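Local atomic coordinates of beta-catenin homolog sys-1 (Caenorhabditis elegans, PDB entry 3C2G), a protein that acts as a transcription coregulator in the Wnt signaling asymmetry pathway, binding the TCF factor pop-1 directly and activating or repressing target genes according to upstream signals. Residues Thr386-Pro389 against Lys390-Arg393. Sequence-based numbering, arbitrary orientation.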
loop_
_atom_site.group_PDB
_atom_site.type_symbol
_atom_site.label_atom_id
_atom_site.label_comp_id
_atom_site.label_asym_id
_atom_site.label_seq_id
_atom_site.Cartn_x
_atom_site.Cartn_y
_atom_site.Cartn_z
ATOM N N THR A 386 15.066 10.112 16.272
ATOM C CA THR A 386 14.156 10.763 17.221
ATOM C C THR A 386 12.687 10.723 16.799
ATOM O O THR A 386 11.821 10.359 17.601
ATOM C CB THR A 386 14.593 12.224 17.543
ATOM O OG1 THR A 386 14.807 12.954 16.325
ATOM C CG2 THR A 386 15.877 12.231 18.373
ATOM N N ASP A 387 12.409 11.092 15.553
ATOM C CA ASP A 387 11.043 11.050 15.041
ATOM C C ASP A 387 10.578 9.613 14.850
ATOM O O ASP A 387 11.260 8.808 14.214
ATOM C CB ASP A 387 10.887 11.859 13.746
ATOM C CG ASP A 387 12.123 11.800 12.847
ATOM O OD1 ASP A 387 13.251 11.550 13.352
ATOM O OD2 ASP A 387 11.963 12.029 11.624
ATOM N N ALA A 388 9.417 9.306 15.427
ATOM C CA ALA A 388 8.836 7.968 15.371
ATOM C C ALA A 388 8.494 7.488 13.949
ATOM O O ALA A 388 8.715 6.317 13.639
ATOM C CB ALA A 388 7.608 7.875 16.285
ATOM N N PRO A 389 7.942 8.374 13.089
ATOM C CA PRO A 389 7.611 7.933 11.723
ATOM C C PRO A 389 8.825 7.439 10.930
ATOM O O PRO A 389 8.746 6.406 10.266
ATOM C CB PRO A 389 7.032 9.199 11.073
ATOM C CG PRO A 389 6.575 10.037 12.214
ATOM C CD PRO A 389 7.568 9.784 13.303
ATOM N N LYS A 390 9.927 8.175 11.017
ATOM C CA LYS A 390 11.152 7.860 10.289
ATOM C C LYS A 390 11.873 6.622 10.860
ATOM O O LYS A 390 12.392 5.806 10.097
ATOM C CB LYS A 390 12.059 9.104 10.220
ATOM C CG LYS A 390 13.565 8.862 10.067
ATOM C CD LYS A 390 14.049 8.813 8.612
ATOM C CE LYS A 390 15.545 9.195 8.534
ATOM N NZ LYS A 390 16.288 8.628 7.362
ATOM N N ARG A 391 11.879 6.479 12.186
ATOM C CA ARG A 391 12.444 5.300 12.845
ATOM C C ARG A 391 11.703 4.028 12.439
ATOM O O ARG A 391 12.324 3.003 12.178
ATOM C CB ARG A 391 12.436 5.456 14.364
ATOM C CG ARG A 391 13.198 4.370 15.115
ATOM C CD ARG A 391 13.368 4.691 16.597
ATOM N NE ARG A 391 12.081 4.729 17.296
ATOM C CZ ARG A 391 11.496 5.834 17.757
ATOM N NH1 ARG A 391 12.080 7.020 17.618
ATOM N NH2 ARG A 391 10.320 5.749 18.363
ATOM N N ASN A 392 10.379 4.090 12.366
ATOM C CA ASN A 392 9.644 2.931 11.889
ATOM C C ASN A 392 9.955 2.591 10.420
ATOM O O ASN A 392 9.973 1.424 10.041
ATOM C CB ASN A 392 8.140 3.071 12.123
ATOM C CG ASN A 392 7.415 1.730 12.056
ATOM O OD1 ASN A 392 7.553 0.887 12.941
ATOM N ND2 ASN A 392 6.651 1.526 10.998
ATOM N N ARG A 393 10.226 3.609 9.608
ATOM C CA ARG A 393 10.522 3.397 8.192
ATOM C C ARG A 393 11.854 2.658 7.997
ATOM O O ARG A 393 11.930 1.681 7.249
ATOM C CB ARG A 393 10.513 4.724 7.416
ATOM C CG ARG A 393 9.878 4.642 6.032
ATOM C CD ARG A 393 8.432 4.156 6.175
ATOM N NE ARG A 393 7.622 4.234 4.954
ATOM C CZ ARG A 393 6.381 3.756 4.854
ATOM N NH1 ARG A 393 5.793 3.154 5.889
ATOM N NH2 ARG A 393 5.725 3.866 3.708
#
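Arg391 reaches back over the first turn of its own helix to the loop at Thr386. Its chain leaves with CG anti to the backbone N (chi1 -171°), runs extended, then bends at chi3 (65°), which lays the guanidinium over Ala388: CA of Ala388 lies under one face, and NH2 stands 4.0 Å from the Ala388 CB. NH1 makes a weak, bent bond of 3.3 Å to Thr386 O in the guanidinium plane; its stronger partner is Leu385 O, while NE binds Thr454 OG1. Arg391 is buried, and an alanine here would probably leave the Thr386 and Leu385 carbonyls and the Thr454 hydroxyl without this donor. Asp387 holds the N-cap position without a capping bond from its side chain; instead its OD2 rests 3.2 Å from Lys390 CB, while the lysine chain, bent at chi2 (91°), carries NZ to a salt bridge with Asp339. Backbone bonds start the spiral, Arg391 N to Asp387 O at 3.1 Å and Asn392 N to Ala388 O at 3.1 Å. Pro389 suits this first turn, where its nitrogen needs no hydrogen. The whole is a helix N-terminus, opening helix 388-409 of the armadillo domain and tied by Arg391 to the preceding loop and to the loop that carries Thr454.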